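Local coordinates for protein cellulase (Clostridium cellulovorans, PDB 6UI3) that probably hydrolyses beta-1,4-glucosidic bonds inside cellulose and related plant polysaccharides, as the family 5 catalytic domain of a larger dockerin-bearing protein, at residues V67-N72 against V104-N109; F115-K120 against F166-E171; L231-G236 against A273-D278; Q281-F286 against P329-A334. All coordinates share one frame; numbering follows the deposited sequence. Where two conformers were deposited one is given.

Contact 1: V67-N72 against V104-N109; sequences VRWDEN and VNIHHN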
loop_
_atom_site.group_PDB
_atom_site.type_symbol
_atom_site.label_atom_id
_atom_site.label_comp_id
_atom_site.label_asym_id
_atom_site.label_seq_id
_atom_site.Cartn_x
_atom_site.Cartn_y
_atom_site.Cartn_z
ATOM N N VAL A 67 2.948 -2.106 -8.345
ATOM C CA VAL A 67 3.127 -2.467 -9.750
ATOM C C VAL A 67 2.968 -1.240 -10.642
ATOM O O VAL A 67 1.911 -0.594 -10.642
ATOM C CB VAL A 67 2.155 -3.560 -10.232
ATOM C CG1 VAL A 67 2.441 -3.920 -11.697
ATOM C CG2 VAL A 67 2.222 -4.793 -9.349
ATOM N N ARG A 68 4.014 -0.929 -11.414
ATOM C CA ARG A 68 3.953 0.021 -12.524
ATOM C C ARG A 68 3.584 -0.771 -13.772
ATOM O O ARG A 68 4.217 -1.787 -14.055
ATOM C CB ARG A 68 5.320 0.684 -12.711
ATOM C CG ARG A 68 5.376 1.696 -13.847
ATOM C CD ARG A 68 6.793 2.195 -14.117
ATOM N NE ARG A 68 7.497 2.684 -12.932
ATOM C CZ ARG A 68 7.952 3.920 -12.741
ATOM N NH1 ARG A 68 7.754 4.879 -13.627
ATOM N NH2 ARG A 68 8.617 4.184 -11.635
ATOM N N TRP A 69 2.566 -0.320 -14.514
ATOM C CA TRP A 69 2.065 -1.072 -15.659
ATOM C C TRP A 69 2.425 -0.487 -17.014
ATOM O O TRP A 69 2.414 -1.224 -18.012
ATOM C CB TRP A 69 0.538 -1.186 -15.583
ATOM C CG TRP A 69 0.039 -1.872 -14.348
ATOM C CD1 TRP A 69 -0.279 -1.289 -13.155
ATOM C CD2 TRP A 69 -0.197 -3.283 -14.179
ATOM N NE1 TRP A 69 -0.710 -2.249 -12.258
ATOM C CE2 TRP A 69 -0.663 -3.478 -12.862
ATOM C CE3 TRP A 69 -0.044 -4.399 -15.011
ATOM C CZ2 TRP A 69 -0.994 -4.737 -12.365
ATOM C CZ3 TRP A 69 -0.365 -5.653 -14.511
ATOM C CH2 TRP A 69 -0.838 -5.810 -13.206
ATOM N N ASP A 70 2.730 0.806 -17.084
ATOM C CA ASP A 70 2.774 1.511 -18.362
ATOM C C ASP A 70 4.106 1.420 -19.097
ATOM O O ASP A 70 4.262 2.074 -20.131
ATOM C CB ASP A 70 2.253 2.948 -18.241
ATOM C CG ASP A 70 3.058 3.835 -17.320
ATOM O OD1 ASP A 70 3.948 3.343 -16.606
ATOM O OD2 ASP A 70 2.771 5.056 -17.315
ATOM N N GLU A 71 5.032 0.576 -18.654
ATOM C CA GLU A 71 6.155 0.165 -19.491
ATOM C C GLU A 71 5.879 -1.169 -20.161
ATOM O O GLU A 71 6.733 -1.666 -20.908
ATOM C CB GLU A 71 7.460 0.103 -18.685
ATOM C CG GLU A 71 7.806 1.438 -18.021
ATOM C CD GLU A 71 9.116 1.450 -17.245
ATOM O OE1 GLU A 71 9.478 0.464 -16.611
ATOM O OE2 GLU A 71 9.788 2.495 -17.267
ATOM N N ASN A 72 4.693 -1.743 -19.939
ATOM C CA ASN A 72 4.329 -3.054 -20.464
ATOM C C ASN A 72 3.033 -3.035 -21.257
ATOM O O ASN A 72 2.321 -4.051 -21.339
ATOM C CB ASN A 72 4.301 -4.087 -19.349
ATOM C CG ASN A 72 5.668 -4.505 -18.968
ATOM O OD1 ASN A 72 6.248 -5.387 -19.598
ATOM N ND2 ASN A 72 6.238 -3.846 -17.969
ATOM N N VAL A 104 -2.624 -5.658 -4.809
ATOM C CA VAL A 104 -2.107 -5.220 -6.105
ATOM C C VAL A 104 -2.667 -3.833 -6.405
ATOM O O VAL A 104 -3.838 -3.558 -6.139
ATOM C CB VAL A 104 -2.510 -6.216 -7.211
ATOM C CG1 VAL A 104 -2.145 -5.678 -8.602
ATOM C CG2 VAL A 104 -1.847 -7.555 -7.021
ATOM N N ASN A 105 -1.833 -2.963 -6.986
ATOM C CA ASN A 105 -2.231 -1.583 -7.233
ATOM C C ASN A 105 -1.765 -1.139 -8.622
ATOM O O ASN A 105 -1.311 -1.936 -9.440
ATOM C CB ASN A 105 -1.708 -0.664 -6.114
ATOM C CG ASN A 105 -0.207 -0.439 -6.169
ATOM O OD1 ASN A 105 0.477 -0.921 -7.074
ATOM N ND2 ASN A 105 0.321 0.289 -5.176
ATOM N N ILE A 106 -1.940 0.162 -8.879
ATOM C CA ILE A 106 -1.246 0.910 -9.922
ATOM C C ILE A 106 -0.317 1.874 -9.200
ATOM O O ILE A 106 -0.771 2.632 -8.338
ATOM C CB ILE A 106 -2.246 1.677 -10.816
ATOM C CG1 ILE A 106 -3.205 0.711 -11.524
ATOM C CG2 ILE A 106 -1.486 2.563 -11.807
ATOM C CD1 ILE A 106 -4.242 1.399 -12.408
ATOM N N HIS A 107 0.969 1.856 -9.552
ATOM C CA HIS A 107 2.005 2.512 -8.742
ATOM C C HIS A 107 3.030 3.124 -9.685
ATOM O O HIS A 107 3.725 2.417 -10.415
ATOM C CB HIS A 107 2.642 1.453 -7.832
ATOM C CG HIS A 107 3.353 1.968 -6.622
ATOM N ND1 HIS A 107 2.995 1.582 -5.346
ATOM C CD2 HIS A 107 4.435 2.765 -6.497
ATOM C CE1 HIS A 107 3.831 2.138 -4.491
ATOM N NE2 HIS A 107 4.710 2.858 -5.157
ATOM N N HIS A 108 3.104 4.448 -9.700
ATOM C CA HIS A 108 4.031 5.207 -10.530
ATOM C C HIS A 108 3.736 5.145 -12.033
ATOM O O HIS A 108 4.596 5.543 -12.820
ATOM C CB HIS A 108 5.513 4.856 -10.330
ATOM C CG HIS A 108 6.019 4.999 -8.928
ATOM N ND1 HIS A 108 5.543 5.945 -8.043
ATOM C CD2 HIS A 108 6.993 4.324 -8.275
ATOM C CE1 HIS A 108 6.187 5.824 -6.893
ATOM N NE2 HIS A 108 7.080 4.856 -7.010
ATOM N N ASN A 109 2.572 4.666 -12.468
ATOM C CA ASN A 109 2.165 4.977 -13.830
ATOM C C ASN A 109 2.249 6.490 -14.008
ATOM O O ASN A 109 2.019 7.253 -13.063
ATOM C CB ASN A 109 0.719 4.559 -14.099
ATOM C CG ASN A 109 0.599 3.165 -14.657
ATOM O OD1 ASN A 109 1.233 2.215 -14.184
ATOM N ND2 ASN A 109 -0.256 3.016 -15.651
HETATM O O HOH W 1 0.148 6.065 -17.079
#
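Four hydrogen bonds join Val-67 and Trp-69 to residues 105-109. Val-67 N donates to Asn-105 OD1 at 3.0 Å. Val-67 O receives a weak bond from His-107 N. Trp-69 N gives an almost straight bond (169°) to Asn-109 OD1 at 2.9 Å. Trp-69 NE1 donates in its ring plane to a lone pair of Asn-105 O, also at 2.9 Å. The two asparagine side-chain oxygens are both met in their carbonyl planes. Asn-105 has CG between its backbone N and carbonyl carbon (chi1 72°). Its OD1 then turns to Val-67 N, while Asn-105 ND2 donates to His-107 ND1 at 3.0 Å, which helps to set that ring's rotation.

Apolar contacts add to the hold on the indole. Val-104 CG1 lies at its edge, 4.0 Å from Trp-69 CZ2. Ile-106 CG1 approaches Trp-69 CD1 obliquely. Val-67 CG1, from the same segment, covers one face over its centre.

The Asp-70 carboxylate and Asn-109 amide stack, 6° from parallel. A water donates to Asp-70 OD2 and bonds weakly to Asn-109 ND2; OD2 also accepts from Lys-110 N. Separately, His-108 CB sits over one face of the Arg-68 guanidinium, 3.4 Å from NH2, while Arg-68 NE bonds to Glu-34 O.

The contact joins the loops that follow two adjacent strands, 62-65 and 101-105, at the C-terminal end of a TIM barrel.

Contact 2: F115-K120 against F166-E171; sequences FDEAHK and FNVLNE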
loop_
_atom_site.group_PDB
_atom_site.type_symbol
_atom_site.label_atom_id
_atom_site.label_comp_id
_atom_site.label_asym_id
_atom_site.label_seq_id
_atom_site.Cartn_x
_atom_site.Cartn_y
_atom_site.Cartn_z
ATOM N N PHE A 115 -3.524 14.052 -11.680
ATOM C CA PHE A 115 -4.834 14.208 -11.035
ATOM C C PHE A 115 -5.219 15.680 -10.984
ATOM O O PHE A 115 -5.152 16.351 -9.952
ATOM C CB PHE A 115 -4.848 13.522 -9.668
ATOM C CG PHE A 115 -5.104 12.036 -9.778
ATOM C CD1 PHE A 115 -4.114 11.173 -10.234
ATOM C CD2 PHE A 115 -6.361 11.507 -9.496
ATOM C CE1 PHE A 115 -4.368 9.817 -10.415
ATOM C CE2 PHE A 115 -6.619 10.158 -9.663
ATOM C CZ PHE A 115 -5.633 9.309 -10.105
ATOM N N ASP A 116 -5.647 16.178 -12.144
ATOM C CA ASP A 116 -6.071 17.558 -12.338
ATOM C C ASP A 116 -7.146 17.583 -13.422
ATOM O O ASP A 116 -7.335 16.620 -14.160
ATOM C CB ASP A 116 -4.874 18.475 -12.653
ATOM C CG ASP A 116 -3.990 17.929 -13.767
ATOM O OD1 ASP A 116 -4.523 17.700 -14.861
ATOM O OD2 ASP A 116 -2.773 17.703 -13.537
ATOM N N GLU A 117 -7.857 18.706 -13.520
ATOM C CA GLU A 117 -8.942 18.774 -14.501
ATOM C C GLU A 117 -8.437 18.640 -15.930
ATOM O O GLU A 117 -9.132 18.076 -16.781
ATOM C CB GLU A 117 -9.730 20.071 -14.352
ATOM C CG GLU A 117 -10.732 20.044 -13.210
ATOM C CD GLU A 117 -11.876 19.073 -13.451
ATOM O OE1 GLU A 117 -12.271 18.892 -14.622
ATOM O OE2 GLU A 117 -12.390 18.502 -12.470
ATOM N N ALA A 118 -7.247 19.166 -16.219
ATOM C CA ALA A 118 -6.700 19.084 -17.567
ATOM C C ALA A 118 -6.546 17.644 -18.049
ATOM O O ALA A 118 -6.638 17.385 -19.251
ATOM C CB ALA A 118 -5.354 19.808 -17.624
ATOM N N HIS A 119 -6.316 16.692 -17.149
ATOM C CA HIS A 119 -6.103 15.300 -17.534
ATOM C C HIS A 119 -7.193 14.355 -17.044
ATOM O O HIS A 119 -7.076 13.145 -17.250
ATOM C CB HIS A 119 -4.734 14.794 -17.058
ATOM C CG HIS A 119 -3.592 15.604 -17.579
ATOM N ND1 HIS A 119 -3.149 16.747 -16.955
ATOM C CD2 HIS A 119 -2.815 15.450 -18.677
ATOM C CE1 HIS A 119 -2.156 17.274 -17.651
ATOM N NE2 HIS A 119 -1.925 16.495 -18.692
ATOM N N LYS A 120 -8.261 14.876 -16.429
ATOM C CA LYS A 120 -9.227 14.017 -15.747
ATOM C C LYS A 120 -9.802 12.942 -16.666
ATOM O O LYS A 120 -9.847 11.763 -16.301
ATOM C CB LYS A 120 -10.352 14.854 -15.142
ATOM C CG LYS A 120 -11.453 14.000 -14.499
ATOM C CD LYS A 120 -12.477 14.810 -13.744
ATOM C CE LYS A 120 -13.394 15.542 -14.688
ATOM N NZ LYS A 120 -14.389 16.377 -13.946
ATOM N N PHE A 166 -8.368 17.270 -5.436
ATOM C CA PHE A 166 -9.074 16.343 -4.563
ATOM C C PHE A 166 -10.332 15.837 -5.252
ATOM O O PHE A 166 -10.674 14.656 -5.150
ATOM C CB PHE A 166 -9.472 16.987 -3.230
ATOM C CG PHE A 166 -8.327 17.558 -2.408
ATOM C CD1 PHE A 166 -7.009 17.170 -2.584
ATOM C CD2 PHE A 166 -8.609 18.498 -1.420
ATOM C CE1 PHE A 166 -6.002 17.712 -1.800
ATOM C CE2 PHE A 166 -7.605 19.033 -0.641
ATOM C CZ PHE A 166 -6.300 18.654 -0.830
ATOM N N ASN A 167 -11.048 16.726 -5.944
ATOM C CA ASN A 167 -12.293 16.332 -6.599
ATOM C C ASN A 167 -12.034 15.407 -7.780
ATOM O O ASN A 167 -12.804 14.475 -8.018
ATOM C CB ASN A 167 -13.089 17.552 -7.063
ATOM C CG ASN A 167 -14.291 17.162 -7.905
ATOM O OD1 ASN A 167 -15.249 16.578 -7.395
ATOM N ND2 ASN A 167 -14.240 17.463 -9.202
ATOM N N VAL A 168 -10.957 15.652 -8.538
ATOM C CA VAL A 168 -10.607 14.744 -9.632
ATOM C C VAL A 168 -10.376 13.336 -9.092
ATOM O O VAL A 168 -10.864 12.354 -9.654
ATOM C CB VAL A 168 -9.386 15.263 -10.415
ATOM C CG1 VAL A 168 -8.881 14.214 -11.393
ATOM C CG2 VAL A 168 -9.740 16.511 -11.173
ATOM N N LEU A 169 -9.631 13.224 -7.985
ATOM C CA LEU A 169 -9.411 11.913 -7.382
ATOM C C LEU A 169 -10.722 11.280 -6.929
ATOM O O LEU A 169 -10.929 10.071 -7.101
ATOM C CB LEU A 169 -8.435 12.031 -6.216
ATOM C CG LEU A 169 -8.243 10.763 -5.381
ATOM C CD1 LEU A 169 -7.772 9.601 -6.223
ATOM C CD2 LEU A 169 -7.258 11.043 -4.244
ATOM N N ASN A 170 -11.620 12.070 -6.336
ATOM C CA ASN A 170 -12.909 11.521 -5.917
ATOM C C ASN A 170 -13.658 10.937 -7.109
ATOM O O ASN A 170 -14.266 9.868 -7.003
ATOM C CB ASN A 170 -13.748 12.584 -5.212
ATOM C CG ASN A 170 -13.188 12.960 -3.852
ATOM O OD1 ASN A 170 -12.479 12.183 -3.206
ATOM N ND2 ASN A 170 -13.502 14.163 -3.415
ATOM N N GLU A 171 -13.611 11.615 -8.261
ATOM C CA GLU A 171 -14.278 11.095 -9.455
ATOM C C GLU A 171 -13.589 9.837 -9.978
ATOM O O GLU A 171 -14.258 8.891 -10.410
ATOM C CB GLU A 171 -14.336 12.168 -10.540
ATOM C CG GLU A 171 -15.195 13.370 -10.180
ATOM C CD GLU A 171 -15.367 14.324 -11.347
ATOM O OE1 GLU A 171 -15.542 13.838 -12.480
ATOM O OE2 GLU A 171 -15.321 15.553 -11.130
HETATM O O HOH W 2 -12.078 19.150 -10.006
#
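The loop 115-120, where helix 120-137 begins, lies against one side of helix 163-182. Its backbone comes nearest at Phe-115 and Val-168, with CA atoms 6.0 Å apart.

Val-168 points into the loop and divides its branches. Val-168 CG2 lies 3.6 Å from Asp-116 C and equally near Glu-117 OE2. Val-168 CG1 faces Phe-115 and the aliphatic part of Lys-120, with Lys-120 CG 4.0 Å away. The Phe-115 ring reaches Leu-169, CE2 to CD1 3.7 Å, and meets Tyr-172 edge-to-face.

The polar part centres on Lys-120. Its chain bends at chi3 (74°), and NZ lies between two carboxylates. Lys-120 NZ bonds to Glu-171 OE2 at 3.1 Å, on the syn side but tilted out of the carboxylate plane, and more weakly to OE1. Lys-120 NZ also reaches Glu-117 OE2 at 3.3 Å. Asn-167 is modelled in two conformers. In the one given, its ND2 bonds to Glu-171 OE2, and a water links ND2 to Glu-117 OE2.

The like-charged Glu-117 OE2 and Glu-171 OE2 are only 4.4 Å apart. The lysine between them probably offsets their repulsion. The chemistry is thus a small apolar patch bordered by a salt-bridge network that ties the loop to the helix.

Contact 3: L231-G236 against A273-D278; sequences LNIAPG and AITDKD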
loop_
_atom_site.group_PDB
_atom_site.type_symbol
_atom_site.label_atom_id
_atom_site.label_comp_id
_atom_site.label_asym_id
_atom_site.label_seq_id
_atom_site.Cartn_x
_atom_site.Cartn_y
_atom_site.Cartn_z
ATOM N N LEU A 231 11.210 9.942 7.653
ATOM C CA LEU A 231 11.525 9.781 6.243
ATOM C C LEU A 231 12.521 10.783 5.684
ATOM O O LEU A 231 13.138 10.482 4.660
ATOM C CB LEU A 231 10.242 9.810 5.399
ATOM C CG LEU A 231 10.308 9.383 3.931
ATOM C CD1 LEU A 231 10.918 8.010 3.808
ATOM C CD2 LEU A 231 8.914 9.410 3.324
ATOM N N ASN A 232 12.707 11.940 6.300
ATOM C CA ASN A 232 13.700 12.895 5.814
ATOM C C ASN A 232 15.087 12.330 6.077
ATOM O O ASN A 232 15.462 12.106 7.227
ATOM C CB ASN A 232 13.507 14.193 6.584
ATOM C CG ASN A 232 14.303 15.347 6.038
ATOM O OD1 ASN A 232 15.281 15.183 5.318
ATOM N ND2 ASN A 232 13.900 16.547 6.439
ATOM N N ILE A 233 15.870 12.122 5.016
ATOM C CA ILE A 233 17.180 11.498 5.119
ATOM C C ILE A 233 18.322 12.503 5.163
ATOM O O ILE A 233 19.488 12.092 5.226
ATOM C CB ILE A 233 17.421 10.467 3.993
ATOM C CG1 ILE A 233 17.347 11.107 2.607
ATOM C CG2 ILE A 233 16.413 9.330 4.090
ATOM C CD1 ILE A 233 17.838 10.196 1.457
ATOM N N ALA A 234 18.041 13.794 5.113
ATOM C CA ALA A 234 19.122 14.770 5.118
ATOM C C ALA A 234 19.946 14.657 6.397
ATOM O O ALA A 234 19.419 14.355 7.475
ATOM C CB ALA A 234 18.546 16.178 4.997
ATOM N N PRO A 235 21.244 14.899 6.320
ATOM C CA PRO A 235 22.046 14.898 7.543
ATOM C C PRO A 235 21.591 16.020 8.469
ATOM O O PRO A 235 21.120 17.064 8.019
ATOM C CB PRO A 235 23.472 15.121 7.038
ATOM C CG PRO A 235 23.304 15.771 5.698
ATOM C CD PRO A 235 22.041 15.238 5.126
ATOM N N GLY A 236 21.749 15.797 9.775
ATOM C CA GLY A 236 21.375 16.769 10.781
ATOM C C GLY A 236 19.919 16.780 11.162
ATOM O O GLY A 236 19.530 17.582 12.021
ATOM N N ALA A 273 7.101 3.595 7.753
ATOM C CA ALA A 273 8.430 3.116 8.132
ATOM C C ALA A 273 9.113 4.245 8.892
ATOM O O ALA A 273 8.608 5.373 8.949
ATOM C CB ALA A 273 9.282 2.719 6.934
ATOM N N ILE A 274 10.269 3.930 9.485
ATOM C CA ILE A 274 11.188 4.937 10.020
ATOM C C ILE A 274 12.577 4.619 9.478
ATOM O O ILE A 274 13.095 3.511 9.673
ATOM C CB ILE A 274 11.161 5.034 11.555
ATOM C CG1 ILE A 274 12.255 5.999 12.050
ATOM C CG2 ILE A 274 11.234 3.661 12.239
ATOM C CD1 ILE A 274 12.094 6.475 13.470
ATOM N N THR A 275 13.161 5.576 8.766
ATOM C CA THR A 275 14.438 5.370 8.101
ATOM C C THR A 275 15.581 5.231 9.103
ATOM O O THR A 275 15.591 5.846 10.178
ATOM C CB THR A 275 14.663 6.507 7.088
ATOM O OG1 THR A 275 15.730 6.153 6.205
ATOM C CG2 THR A 275 14.973 7.847 7.754
ATOM N N ASP A 276 16.565 4.403 8.737
ATOM C CA ASP A 276 17.705 4.141 9.608
ATOM C C ASP A 276 18.618 5.362 9.648
ATOM O O ASP A 276 19.224 5.736 8.635
ATOM C CB ASP A 276 18.481 2.918 9.111
ATOM C CG ASP A 276 19.463 2.380 10.119
ATOM O OD1 ASP A 276 19.573 2.942 11.231
ATOM O OD2 ASP A 276 20.156 1.386 9.774
ATOM N N LYS A 277 18.756 5.954 10.824
ATOM C CA LYS A 277 19.721 7.014 11.089
ATOM C C LYS A 277 20.691 6.550 12.173
ATOM O O LYS A 277 21.135 7.339 13.008
ATOM C CB LYS A 277 19.009 8.311 11.463
ATOM C CG LYS A 277 18.063 8.821 10.380
ATOM C CD LYS A 277 17.407 10.126 10.749
ATOM C CE LYS A 277 16.342 10.521 9.764
ATOM N NZ LYS A 277 15.803 11.882 10.059
ATOM N N ASP A 278 20.995 5.249 12.181
ATOM C CA ASP A 278 21.862 4.643 13.195
ATOM C C ASP A 278 21.304 4.874 14.591
ATOM O O ASP A 278 22.031 5.147 15.548
ATOM C CB ASP A 278 23.307 5.107 13.021
ATOM C CG ASP A 278 23.808 4.847 11.607
ATOM O OD1 ASP A 278 24.215 5.808 10.922
ATOM O OD2 ASP A 278 23.727 3.682 11.156
#
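Lys-277 NZ donates to Asn-232 O at 2.9 Å, the one hydrogen bond between 231-236 and 273-278. In the lysine, CG stands opposite the carbonyl carbon (chi1 -59°), and the rest of the chain is extended. This straight arm carries the ammonium group across to the other loop. It meets the carbonyl nearly end on, with a C=O...N angle of 167°. Lys-277 CE follows closely, 3.1 Å from Asn-232 O. The same NZ also bonds to Thr-237 OG1, Pro-238 O and Asn-228 O. Three hydrogens are shared among four oxygens, so at least one is probably bifurcated. The ammonium group thus gathers oxygens from several points along the opposing chain.

Thr-275 supplies the other side-chain contacts. Its two branches meet different neighbours. Thr-275 CG2 faces Leu-231 CA at 4.2 Å and Asn-232 O at 4.3 Å. OG1 is directed opposite the backbone N (chi1 -166°). Thr-275 OG1 touches Ile-233 CG2 at 3.9 Å and is hydrogen-bonded to Arg-315 N. The Ile-233 and Thr-275 side chains cross at about a right angle.

Each loop is also shaped from within by an Asx turn. Asn-232 OD1 accepts from Ala-234 N at 3.1 Å. Asp-276 OD1 accepts from Asp-278 N at 2.9 Å, from above the carboxylate plane. The side chain of Asn-232 is further held by Asn-228 through ND2.

These are beta-alpha loops at the C-terminal end of the TIM barrel, following neighbouring strands 217-222 and 267-272. They meet near the surface, one of them after the short helix 227-230.

Contact 4: Q281-F286 against P329-A334; sequences QDRINF and PELVQA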
loop_
_atom_site.group_PDB
_atom_site.type_symbol
_atom_site.label_atom_id
_atom_site.label_comp_id
_atom_site.label_asym_id
_atom_site.label_seq_id
_atom_site.Cartn_x
_atom_site.Cartn_y
_atom_site.Cartn_z
ATOM N N GLN A 281 17.348 2.090 18.794
ATOM C CA GLN A 281 16.389 2.118 19.899
ATOM C C GLN A 281 15.248 3.085 19.620
ATOM O O GLN A 281 14.095 2.807 19.961
ATOM C CB GLN A 281 17.089 2.444 21.219
ATOM C CG GLN A 281 18.104 1.380 21.648
ATOM C CD GLN A 281 17.513 -0.014 21.735
ATOM O OE1 GLN A 281 16.458 -0.210 22.326
ATOM N NE2 GLN A 281 18.201 -0.994 21.144
ATOM N N ASP A 282 15.546 4.230 19.009
ATOM C CA ASP A 282 14.481 5.139 18.601
ATOM C C ASP A 282 13.551 4.497 17.586
ATOM O O ASP A 282 12.335 4.722 17.625
ATOM C CB ASP A 282 15.086 6.418 18.038
ATOM C CG ASP A 282 15.790 7.225 19.096
ATOM O OD1 ASP A 282 15.081 7.773 19.969
ATOM O OD2 ASP A 282 17.045 7.279 19.055
ATOM N N ARG A 283 14.101 3.717 16.652
ATOM C CA ARG A 283 13.260 3.062 15.655
ATOM C C ARG A 283 12.373 1.998 16.298
ATOM O O ARG A 283 11.215 1.817 15.890
ATOM C CB ARG A 283 14.128 2.468 14.541
ATOM C CG ARG A 283 14.917 3.519 13.768
ATOM C CD ARG A 283 15.104 3.131 12.309
ATOM N NE ARG A 283 15.990 1.991 12.122
ATOM C CZ ARG A 283 16.030 1.246 11.023
ATOM N NH1 ARG A 283 15.208 1.486 10.014
ATOM N NH2 ARG A 283 16.891 0.244 10.944
ATOM N N ILE A 284 12.893 1.279 17.297
ATOM C CA ILE A 284 12.092 0.294 18.031
ATOM C C ILE A 284 10.936 0.985 18.735
ATOM O O ILE A 284 9.772 0.578 18.621
ATOM C CB ILE A 284 12.972 -0.474 19.039
ATOM C CG1 ILE A 284 13.993 -1.352 18.306
ATOM C CG2 ILE A 284 12.111 -1.322 19.969
ATOM C CD1 ILE A 284 15.096 -1.896 19.213
ATOM N N ASN A 285 11.248 2.055 19.469
ATOM C CA ASN A 285 10.221 2.764 20.225
ATOM C C ASN A 285 9.181 3.371 19.302
ATOM O O ASN A 285 7.975 3.290 19.562
ATOM C CB ASN A 285 10.846 3.877 21.070
ATOM C CG ASN A 285 11.797 3.366 22.126
ATOM O OD1 ASN A 285 11.775 2.188 22.499
ATOM N ND2 ASN A 285 12.624 4.267 22.635
ATOM N N PHE A 286 9.631 3.965 18.199
ATOM C CA PHE A 286 8.716 4.492 17.195
ATOM C C PHE A 286 7.775 3.419 16.679
ATOM O O PHE A 286 6.557 3.625 16.593
ATOM C CB PHE A 286 9.537 5.072 16.040
ATOM C CG PHE A 286 8.722 5.492 14.829
ATOM C CD1 PHE A 286 8.348 4.582 13.853
ATOM C CD2 PHE A 286 8.370 6.818 14.636
ATOM C CE1 PHE A 286 7.615 5.003 12.730
ATOM C CE2 PHE A 286 7.645 7.221 13.506
ATOM C CZ PHE A 286 7.275 6.321 12.579
ATOM N N PRO A 329 16.019 -7.589 13.736
ATOM C CA PRO A 329 14.848 -8.363 14.185
ATOM C C PRO A 329 14.032 -7.618 15.221
ATOM O O PRO A 329 12.817 -7.868 15.350
ATOM C CB PRO A 329 15.467 -9.656 14.735
ATOM C CG PRO A 329 16.838 -9.234 15.226
ATOM C CD PRO A 329 17.286 -8.208 14.178
ATOM N N GLU A 330 14.658 -6.673 15.932
ATOM C CA GLU A 330 13.958 -5.898 16.944
ATOM C C GLU A 330 12.817 -5.096 16.341
ATOM O O GLU A 330 11.843 -4.786 17.030
ATOM C CB GLU A 330 14.928 -4.934 17.632
ATOM C CG GLU A 330 16.142 -5.581 18.288
ATOM C CD GLU A 330 17.392 -5.696 17.390
ATOM O OE1 GLU A 330 17.268 -5.658 16.145
ATOM O OE2 GLU A 330 18.486 -5.831 17.956
ATOM N N LEU A 331 12.912 -4.716 15.069
ATOM C CA LEU A 331 11.853 -3.925 14.461
ATOM C C LEU A 331 10.658 -4.795 14.108
ATOM O O LEU A 331 9.508 -4.346 14.200
ATOM C CB LEU A 331 12.381 -3.191 13.222
ATOM C CG LEU A 331 13.432 -2.137 13.541
ATOM C CD1 LEU A 331 13.914 -1.433 12.279
ATOM C CD2 LEU A 331 12.946 -1.107 14.559
ATOM N N VAL A 332 10.903 -6.028 13.670
ATOM C CA VAL A 332 9.805 -6.962 13.471
ATOM C C VAL A 332 9.132 -7.249 14.804
ATOM O O VAL A 332 7.897 -7.269 14.917
ATOM C CB VAL A 332 10.314 -8.255 12.800
ATOM C CG1 VAL A 332 9.179 -9.241 12.630
ATOM C CG2 VAL A 332 10.998 -7.949 11.463
ATOM N N GLN A 333 9.933 -7.465 15.850
ATOM C CA GLN A 333 9.361 -7.730 17.162
ATOM C C GLN A 333 8.570 -6.531 17.671
ATOM O O GLN A 333 7.559 -6.705 18.357
ATOM C CB GLN A 333 10.465 -8.125 18.148
ATOM C CG GLN A 333 9.931 -8.639 19.477
ATOM C CD GLN A 333 9.088 -9.886 19.317
ATOM O OE1 GLN A 333 9.497 -10.831 18.650
ATOM N NE2 GLN A 333 7.901 -9.878 19.896
ATOM N N ALA A 334 9.011 -5.311 17.353
ATOM C CA ALA A 334 8.276 -4.117 17.768
ATOM C C ALA A 334 6.902 -4.064 17.122
ATOM O O ALA A 334 5.926 -3.641 17.759
ATOM C CB ALA A 334 9.077 -2.855 17.427
#
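Two neighbouring helices of the outer layer of the TIM barrel pack here: 280-296, which follows strand 267-272, and the C-terminal helix 329-339, which follows strand 301-305. Their segments run nearly parallel. The axes cross at -17° and approach to 8.8 Å. The CA atoms of Ile-284 and Leu-331 are the nearest pair, 5.5 Å apart.

Leu-331 reaches across with both methyls. CG stands opposite the carbonyl carbon (chi1 -66°), and the two branches part beyond it. Leu-331 CD2 rests on the backbone of the other helix, 3.6 Å from both Arg-283 C and Ile-284 N. It also touches Ile-284 CG1.

Ile-284 fills the other side of the interface. Ile-284 CD1 presses on the aliphatic part of Glu-330, 3.4 Å from CB, and also lies near CG. The Glu-330 chain then bends at chi2 (91°), and its carboxylate leads away from the opposing helix. Further toward the C-terminal ends, Ala-334 CB lies 3.7 Å from Ile-284 O and 4.2 Å from Ile-284 CG2.

Arg-283 is buried, and its side chain is modelled in two conformers. In the one given, Leu-331 CD1 sits over the centre of one guanidinium face, 3.6 Å from Arg-283 CZ. Its polar end is served from outside the helix pair: NH1 donates to Ile-274 O, and the group makes a cation-pi contact with Tyr-328.

No hydrogen bond passes between the two segments. Their cohesion comes from van der Waals contact of methyl and methylene groups with one another and with the backbone. In the given conformer a methyl also covers one guanidinium face, while NH1 bonds away from the helix pair.

How the contacts relate
All four contacts belong to one TIM barrel and follow one another along the chain. Contact 1 lies between beta-alpha loops, its centre about 27 Å from that of contact 3 and about 31 Å from that of contact 4. Contact 2 lies farther out, with centres about 19 Å from contact 1, where the start of helix 120-137 meets helix 163-182. Contacts 3 and 4 are neighbours, their centres about 14 Å apart. They touch directly: Ile-274 CG2 packs on Phe-286 CD1 at 3.4 Å. Helix 280-296 follows the loop of contact 3 and forms half of contact 4. Contact 4 lies across the chain's centre from contacts 1 and 2. Together they tie neighbouring strand-loop-helix units on two sides of the barrel.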